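Local atomic coordinates of purine nucleosidase, (IunH-1) (Sulfolobus solfataricus, PDB entry 3T8J), a protein that belongs to the nucleoside hydrolase family, an alpha/beta fold built on a mixed sheet with flanking helices, and holds a sodium ion in this structure. Residues A[121-126]-A[165-170]; A[125-130]-A[173-178]. All blocks are in the same frame, centred on the assembly; numbering follows the deposited sequence.

Contact 1. Residues A[121-126]-A[165-170]; sequences ISPLTN and IWVDPD. With NA (sodium ion), chain B.
Pro123 and Val167 begin the apolar part of this contact, with the proline ring laid against the branched side of the valine and CG 3.7 Å from Val167 CG1. With its CG1 anti to the backbone N (chi1 162°), Val167 offers that methyl to both CB and CG of the proline. Alongside, Leu124 and Ile165 run side by side in the same direction and meet through their outermost methyls, CD1 to CD1 at 4.1 Å. Both also touch Ala172 of helix 169-177.

Polar links come from the two helix starts. Thr125 OG1 lies 2.7 Å from Asp168 OD2, the two side chains crossing at about a right angle; Glu35 OE2 is also within reach of this hydroxyl, whose one proton can serve only one of the two carboxylates at a time. The other carboxylate oxygen, Asp168 OD1, turns to its own chain and caps the helix beginning at Pro169. Leu124 occupies the matching N-cap position of helix 125-133, and its N gives a bond of 2.9 Å to water 1. That water in turn donates to Asp168 O at 2.8 Å, joining the two backbones through a single water.

Metal binding occupies the far end of 121-126. Ile121 O binds the sodium ion at 2.3 Å. Ser122 OG, placed anti to its carbonyl carbon (chi1 -49°), coordinates the sodium ion at 2.5 Å. The same hydroxyl is hydrogen-bonded to Asp7 O. Water 2, Asp9 and Asp14 complete the set. Ile121 and Ser122 follow strand 116-120, Asp9 follows strand 3-8 and Asp14 comes from helix 12-23; Asp7, Asp9 and Asp14 belong to the DxDxxxDD motif of nucleoside hydrolases.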
ATOM      1  N   ILE A 121     -12.578  18.761 -17.513  1.00 18.84           N
ATOM      2  CA  ILE A 121     -11.485  19.676 -17.126  1.00 19.31           C
ATOM      3  C   ILE A 121     -11.338  19.829 -15.610  1.00 19.49           C
ATOM      4  O   ILE A 121     -10.740  20.785 -15.135  1.00 20.37           O
ATOM      5  CB  ILE A 121     -11.613  21.059 -17.825  1.00 20.19           C
ATOM      6  CG1 ILE A 121     -13.015  21.662 -17.683  1.00 19.99           C
ATOM      7  CG2 ILE A 121     -11.264  20.921 -19.320  1.00 21.34           C
ATOM      8  CD1 ILE A 121     -13.103  23.175 -18.039  1.00 23.55           C
ATOM      9  N   SER A 122     -11.887  18.881 -14.869  1.00 18.28           N
ATOM     10  CA  SER A 122     -11.996  18.919 -13.412  1.00 18.48           C
ATOM     11  C   SER A 122     -11.845  17.522 -12.818  1.00 17.96           C
ATOM     12  O   SER A 122     -11.770  16.517 -13.572  1.00 17.28           O
ATOM     13  CB  SER A 122     -13.374  19.504 -13.053  1.00 19.91           C
ATOM     14  OG  SER A 122     -13.613  20.720 -13.786  1.00 20.64           O
ATOM     15  N   PRO A 123     -11.861  17.387 -11.487  1.00 16.55           N
ATOM     16  CA  PRO A 123     -11.919  16.035 -10.902  1.00 16.90           C
ATOM     17  C   PRO A 123     -13.085  15.197 -11.486  1.00 16.47           C
ATOM     18  O   PRO A 123     -14.112  15.742 -11.863  1.00 16.92           O
ATOM     19  CB  PRO A 123     -12.062  16.307  -9.406  1.00 17.08           C
ATOM     20  CG  PRO A 123     -11.398  17.643  -9.216  1.00 17.21           C
ATOM     21  CD  PRO A 123     -11.817  18.412 -10.433  1.00 16.43           C
ATOM     22  N   LEU A 124     -12.910  13.879 -11.568  1.00 16.47           N
ATOM     23  CA  LEU A 124     -13.763  13.034 -12.394  1.00 17.10           C
ATOM     24  C   LEU A 124     -14.974  12.385 -11.676  1.00 16.49           C
ATOM     25  O   LEU A 124     -15.652  11.482 -12.191  1.00 16.97           O
ATOM     26  CB  LEU A 124     -12.877  11.986 -13.084  1.00 17.05           C
ATOM     27  CG  LEU A 124     -11.932  12.533 -14.169  1.00 18.70           C
ATOM     28  CD1 LEU A 124     -10.829  11.507 -14.552  1.00 19.22           C
ATOM     29  CD2 LEU A 124     -12.665  12.919 -15.437  1.00 20.17           C
ATOM     30  N   THR A 125     -15.288  12.892 -10.491  1.00 16.24           N
ATOM     31  CA  THR A 125     -16.311  12.304  -9.635  1.00 16.51           C
ATOM     32  C   THR A 125     -17.692  12.177 -10.306  1.00 16.94           C
ATOM     33  O   THR A 125     -18.349  11.157 -10.140  1.00 17.89           O
ATOM     34  CB  THR A 125     -16.394  13.079  -8.284  1.00 16.73           C
ATOM     35  OG1 THR A 125     -15.063  13.322  -7.812  1.00 16.36           O
ATOM     36  CG2 THR A 125     -17.175  12.256  -7.268  1.00 17.88           C
ATOM     37  N   ASN A 126     -18.160  13.215 -11.008  1.00 17.38           N
ATOM     38  CA  ASN A 126     -19.497  13.154 -11.618  1.00 17.51           C
ATOM     39  C   ASN A 126     -19.563  12.130 -12.739  1.00 17.47           C
ATOM     40  O   ASN A 126     -20.560  11.417 -12.864  1.00 19.07           O
ATOM     41  CB  ASN A 126     -19.944  14.511 -12.162  1.00 18.37           C
ATOM     42  CG  ASN A 126     -20.246  15.503 -11.077  1.00 19.39           C
ATOM     43  OD1 ASN A 126     -20.674  15.129 -10.004  1.00 20.73           O
ATOM     44  ND2 ASN A 126     -20.042  16.793 -11.376  1.00 20.45           N
ATOM     45  N   ILE A 165      -6.688  14.641 -11.047  1.00 17.88           N
ATOM     46  CA  ILE A 165      -6.599  13.206 -10.748  1.00 17.21           C
ATOM     47  C   ILE A 165      -6.411  12.971  -9.248  1.00 16.98           C
ATOM     48  O   ILE A 165      -7.054  12.095  -8.647  1.00 17.30           O
ATOM     49  CB  ILE A 165      -5.464  12.528 -11.547  1.00 17.39           C
ATOM     50  CG1 ILE A 165      -5.601  12.811 -13.052  1.00 18.19           C
ATOM     51  CG2 ILE A 165      -5.401  10.978 -11.275  1.00 17.96           C
ATOM     52  CD1 ILE A 165      -6.911  12.307 -13.674  1.00 20.78           C
ATOM     53  N   TRP A 166      -5.537  13.767  -8.609  1.00 16.75           N
ATOM     54  CA  TRP A 166      -5.262  13.622  -7.176  1.00 16.45           C
ATOM     55  C   TRP A 166      -6.531  13.831  -6.288  1.00 15.87           C
ATOM     56  O   TRP A 166      -6.701  13.140  -5.279  1.00 15.85           O
ATOM     57  CB  TRP A 166      -4.164  14.638  -6.763  1.00 17.10           C
ATOM     58  CG  TRP A 166      -3.831  14.613  -5.309  1.00 16.65           C
ATOM     59  CD1 TRP A 166      -2.879  13.846  -4.670  1.00 17.43           C
ATOM     60  CD2 TRP A 166      -4.441  15.411  -4.285  1.00 18.38           C
ATOM     61  NE1 TRP A 166      -2.883  14.093  -3.315  1.00 19.96           N
ATOM     62  CE2 TRP A 166      -3.843  15.047  -3.055  1.00 19.36           C
ATOM     63  CE3 TRP A 166      -5.460  16.381  -4.283  1.00 19.00           C
ATOM     64  CZ2 TRP A 166      -4.215  15.630  -1.850  1.00 21.17           C
ATOM     65  CZ3 TRP A 166      -5.817  16.952  -3.081  1.00 20.88           C
ATOM     66  CH2 TRP A 166      -5.202  16.571  -1.883  1.00 20.68           C
ATOM     67  N   VAL A 167      -7.385  14.782  -6.643  1.00 16.12           N
ATOM     68  CA  VAL A 167      -8.583  15.099  -5.812  1.00 16.74           C
ATOM     69  C   VAL A 167      -9.446  13.862  -5.617  1.00 16.69           C
ATOM     70  O   VAL A 167      -9.889  13.544  -4.509  1.00 16.95           O
ATOM     71  CB  VAL A 167      -9.387  16.264  -6.387  1.00 16.61           C
ATOM     72  CG1 VAL A 167     -10.821  16.313  -5.810  1.00 18.54           C
ATOM     73  CG2 VAL A 167      -8.656  17.619  -6.143  1.00 19.09           C
ATOM     74  N   ASP A 168      -9.636  13.125  -6.720  1.00 16.05           N
ATOM     75  CA  ASP A 168     -10.460  11.913  -6.697  1.00 15.33           C
ATOM     76  C   ASP A 168      -9.853  10.838  -7.584  1.00 15.86           C
ATOM     77  O   ASP A 168     -10.292  10.640  -8.712  1.00 16.50           O
ATOM     78  CB  ASP A 168     -11.926  12.184  -7.016  1.00 15.84           C
ATOM     79  CG  ASP A 168     -12.832  11.022  -6.617  1.00 16.57           C
ATOM     80  OD1 ASP A 168     -12.305   9.921  -6.328  1.00 16.83           O
ATOM     81  OD2 ASP A 168     -14.078  11.191  -6.581  1.00 17.32           O
ATOM     82  N   PRO A 169      -8.843  10.146  -7.048  1.00 15.87           N
ATOM     83  CA  PRO A 169      -8.151   9.156  -7.907  1.00 16.72           C
ATOM     84  C   PRO A 169      -8.960   7.900  -8.076  1.00 17.52           C
ATOM     85  O   PRO A 169      -8.747   7.154  -9.038  1.00 17.89           O
ATOM     86  CB  PRO A 169      -6.843   8.908  -7.161  1.00 17.41           C
ATOM     87  CG  PRO A 169      -7.177   9.169  -5.737  1.00 18.14           C
ATOM     88  CD  PRO A 169      -8.203  10.281  -5.724  1.00 16.50           C
ATOM     89  N   ASP A 170      -9.907   7.660  -7.167  1.00 17.00           N
ATOM     90  CA  ASP A 170     -10.835   6.526  -7.323  1.00 18.09           C
ATOM     91  C   ASP A 170     -11.757   6.768  -8.511  1.00 17.52           C
ATOM     92  O   ASP A 170     -11.942   5.897  -9.374  1.00 17.80           O
ATOM     93  CB  ASP A 170     -11.583   6.337  -6.002  1.00 18.40           C
ATOM     94  CG  ASP A 170     -10.615   6.051  -4.879  1.00 20.00           C
ATOM     95  OD1 ASP A 170     -10.016   4.967  -4.871  1.00 21.30           O
ATOM     96  OD2 ASP A 170     -10.371   6.955  -4.038  1.00 19.86           O
TER
HETATM   97 NA    NA B 401     -11.818  22.415 -13.967  1.00 24.44          NA
HETATM   98  O   HOH W   1     -10.418  12.727 -10.611  1.00 12.75           O
HETATM   99  O   HOH W   2     -10.080  23.953 -13.569  1.00 21.68           O

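Contact 2. Residues A[125-130]-A[173-178]; sequences TNLALA and KIVFNA
Val175 meets a flat group of the opposing helix, the peptide between Leu127 and Ala128: its CG2 methyl stands almost directly above the amide N of Ala128, at 3.9 Å, over one face of that peptide. The same methyl is 4.3 Å from Ala128 CB, beside the peptide. No aromatic ring takes part across the two segments; the Phe176 ring packs on Ile182 and Met184 of strand 182-185.

Everything else here is aliphatic. Leu127, with CG anti to the backbone N (chi1 -177°), brings CD2 onto the forked end of Val175 and crosses it at about a right angle. CD2 touches both branches of the fork, lying 4.0 Å from Val175 CG2 and equally near CG1. The small side chain of Ala128 meets the next residue back on the partner helix, its CB resting 4.1 Å from Ile174 CG2.

Helices 125-133 and 169-177 belong to two successive crossovers of the alpha/beta fold: the first lies between parallel neighbours 116-120 and 141-147, the second between 141-147 and 182-185. The short segments pass with their axes 9.0 Å apart at closest approach and their directions 59° from one another. Ala128 sits at the crossing, its CA 5.8 Å from Val175 CA, an approach consistent with its small side chain.

Ile174 continues along the first helix to Tyr131 and Leu132, and also packs on Leu68 of a second subunit.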
ATOM      1  N   THR A 125     -15.288  12.892 -10.491  1.00 16.24           N
ATOM      2  CA  THR A 125     -16.311  12.304  -9.635  1.00 16.51           C
ATOM      3  C   THR A 125     -17.692  12.177 -10.306  1.00 16.94           C
ATOM      4  O   THR A 125     -18.349  11.157 -10.140  1.00 17.89           O
ATOM      5  CB  THR A 125     -16.394  13.079  -8.284  1.00 16.73           C
ATOM      6  OG1 THR A 125     -15.063  13.322  -7.812  1.00 16.36           O
ATOM      7  CG2 THR A 125     -17.175  12.256  -7.268  1.00 17.88           C
ATOM      8  N   ASN A 126     -18.160  13.215 -11.008  1.00 17.38           N
ATOM      9  CA  ASN A 126     -19.497  13.154 -11.618  1.00 17.51           C
ATOM     10  C   ASN A 126     -19.563  12.130 -12.739  1.00 17.47           C
ATOM     11  O   ASN A 126     -20.560  11.417 -12.864  1.00 19.07           O
ATOM     12  CB  ASN A 126     -19.944  14.511 -12.162  1.00 18.37           C
ATOM     13  CG  ASN A 126     -20.246  15.503 -11.077  1.00 19.39           C
ATOM     14  OD1 ASN A 126     -20.674  15.129 -10.004  1.00 20.73           O
ATOM     15  ND2 ASN A 126     -20.042  16.793 -11.376  1.00 20.45           N
ATOM     16  N   LEU A 127     -18.514  12.087 -13.577  1.00 16.99           N
ATOM     17  CA  LEU A 127     -18.516  11.104 -14.691  1.00 17.69           C
ATOM     18  C   LEU A 127     -18.444   9.696 -14.134  1.00 18.12           C
ATOM     19  O   LEU A 127     -19.086   8.774 -14.685  1.00 18.51           O
ATOM     20  CB  LEU A 127     -17.399  11.396 -15.695  1.00 17.34           C
ATOM     21  CG  LEU A 127     -17.330  10.494 -16.934  1.00 18.15           C
ATOM     22  CD1 LEU A 127     -18.593  10.647 -17.755  1.00 18.78           C
ATOM     23  CD2 LEU A 127     -16.104  10.862 -17.777  1.00 20.00           C
ATOM     24  N   ALA A 128     -17.640   9.461 -13.098  1.00 17.62           N
ATOM     25  CA  ALA A 128     -17.578   8.156 -12.461  1.00 17.37           C
ATOM     26  C   ALA A 128     -18.925   7.739 -11.893  1.00 18.15           C
ATOM     27  O   ALA A 128     -19.344   6.600 -12.097  1.00 19.41           O
ATOM     28  CB  ALA A 128     -16.493   8.119 -11.359  1.00 17.23           C
ATOM     29  N   LEU A 129     -19.600   8.627 -11.164  1.00 18.44           N
ATOM     30  CA  LEU A 129     -20.907   8.306 -10.592  0.50 19.44           C
ATOM     31  C   LEU A 129     -21.947   7.998 -11.689  1.00 19.80           C
ATOM     32  O   LEU A 129     -22.719   7.056 -11.553  1.00 21.19           O
ATOM     33  CB  LEU A 129     -21.377   9.421  -9.639  0.50 20.43           C
ATOM     34  CG  LEU A 129     -22.545   9.072  -8.711  0.50 22.60           C
ATOM     35  CD1 LEU A 129     -22.389   7.705  -8.061  0.50 25.60           C
ATOM     36  CD2 LEU A 129     -22.695  10.152  -7.642  0.50 24.80           C
ATOM     37  N   ALA A 130     -21.946   8.776 -12.780  1.00 18.98           N
ATOM     38  CA  ALA A 130     -22.841   8.512 -13.893  1.00 19.08           C
ATOM     39  C   ALA A 130     -22.572   7.113 -14.471  1.00 19.94           C
ATOM     40  O   ALA A 130     -23.516   6.346 -14.745  1.00 20.36           O
ATOM     41  CB  ALA A 130     -22.683   9.604 -14.980  1.00 19.54           C
ATOM     42  N   LYS A 173      -9.706   6.367 -11.648  1.00 17.95           N
ATOM     43  CA  LYS A 173      -9.441   4.948 -11.967  1.00 18.44           C
ATOM     44  C   LYS A 173     -10.670   4.337 -12.621  1.00 18.77           C
ATOM     45  O   LYS A 173     -10.556   3.598 -13.640  1.00 19.42           O
ATOM     46  CB  LYS A 173      -9.045   4.169 -10.706  1.00 19.23           C
ATOM     47  CG  LYS A 173      -8.529   2.751 -10.984  1.00 23.49           C
ATOM     48  CD  LYS A 173      -7.767   2.194  -9.742  1.00 27.74           C
ATOM     49  CE  LYS A 173      -6.785   1.088 -10.060  1.00 31.81           C
ATOM     50  NZ  LYS A 173      -5.485   1.501 -10.694  1.00 34.18           N
ATOM     51  N   ILE A 174     -11.858   4.616 -12.091  1.00 18.55           N
ATOM     52  CA  ILE A 174     -13.110   4.123 -12.697  1.00 18.77           C
ATOM     53  C   ILE A 174     -13.253   4.600 -14.149  1.00 19.38           C
ATOM     54  O   ILE A 174     -13.549   3.813 -15.056  1.00 19.68           O
ATOM     55  CB  ILE A 174     -14.333   4.570 -11.847  1.00 19.17           C
ATOM     56  CG1 ILE A 174     -14.332   3.804 -10.531  1.00 19.43           C
ATOM     57  CG2 ILE A 174     -15.660   4.347 -12.612  1.00 20.26           C
ATOM     58  CD1 ILE A 174     -15.250   4.489  -9.457  1.00 20.94           C
ATOM     59  N   VAL A 175     -12.986   5.862 -14.414  1.00 18.83           N
ATOM     60  CA  VAL A 175     -13.151   6.439 -15.743  1.00 18.67           C
ATOM     61  C   VAL A 175     -12.146   5.823 -16.739  1.00 19.97           C
ATOM     62  O   VAL A 175     -12.525   5.485 -17.865  1.00 21.19           O
ATOM     63  CB  VAL A 175     -13.047   7.977 -15.670  1.00 18.83           C
ATOM     64  CG1 VAL A 175     -12.826   8.604 -17.042  1.00 19.82           C
ATOM     65  CG2 VAL A 175     -14.329   8.510 -15.022  1.00 18.75           C
ATOM     66  N   PHE A 176     -10.891   5.678 -16.299  1.00 20.28           N
ATOM     67  CA  PHE A 176      -9.838   5.152 -17.169  1.00 20.79           C
ATOM     68  C   PHE A 176      -9.985   3.660 -17.423  1.00 23.23           C
ATOM     69  O   PHE A 176      -9.376   3.177 -18.385  1.00 25.93           O
ATOM     70  CB  PHE A 176      -8.437   5.551 -16.667  1.00 20.70           C
ATOM     71  CG  PHE A 176      -8.010   6.909 -17.108  1.00 20.83           C
ATOM     72  CD1 PHE A 176      -8.502   8.044 -16.475  1.00 21.45           C
ATOM     73  CD2 PHE A 176      -7.114   7.084 -18.132  1.00 21.87           C
ATOM     74  CE1 PHE A 176      -8.117   9.316 -16.869  1.00 21.67           C
ATOM     75  CE2 PHE A 176      -6.752   8.348 -18.550  1.00 23.18           C
ATOM     76  CZ  PHE A 176      -7.234   9.471 -17.892  1.00 22.33           C
ATOM     77  N   ASN A 177     -10.747   2.941 -16.587  1.00 22.72           N
ATOM     78  CA  ASN A 177     -10.962   1.492 -16.744  0.50 23.60           C
ATOM     79  C   ASN A 177     -12.278   1.166 -17.473  1.00 23.95           C
ATOM     80  O   ASN A 177     -12.489   0.016 -17.889  1.00 24.55           O
ATOM     81  CB  ASN A 177     -10.950   0.834 -15.360  0.50 23.93           C
ATOM     82  CG  ASN A 177     -11.049  -0.667 -15.411  0.50 26.63           C
ATOM     83  OD1 ASN A 177     -10.166  -1.345 -15.934  0.50 29.74           O
ATOM     84  ND2 ASN A 177     -12.131  -1.201 -14.854  0.50 28.57           N
ATOM     85  N   ALA A 178     -13.151   2.153 -17.661  1.00 22.89           N
ATOM     86  CA  ALA A 178     -14.528   1.926 -18.152  1.00 23.02           C
ATOM     87  C   ALA A 178     -14.624   1.569 -19.638  1.00 23.52           C
ATOM     88  O   ALA A 178     -15.573   0.885 -20.047  1.00 26.20           O
ATOM     89  CB  ALA A 178     -15.408   3.140 -17.869  1.00 23.85           C
TER

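The two contacts follow one pair of chain regions outward from the metal, their centres 9 Å apart. Contact 1 sets the loop before helix 125-133 and its first residue against the end of helix 163-167 and the N-cap of helix 169-177; contact 2 joins later turns of helices 125-133 and 169-177. Leu124 bridges them: its CB is 4.2 Å from Val175 CG2, and its CD1 is 4.2 Å from Phe176 CE1. The sodium ion is bound by Ile121 and Ser122, at the start of segment 121-126, whereas the Leu127 side chain is about 12 Å from it. Contact 1 mixes apolar, water-mediated and hydroxyl-carboxylate links, while contact 2 is aliphatic.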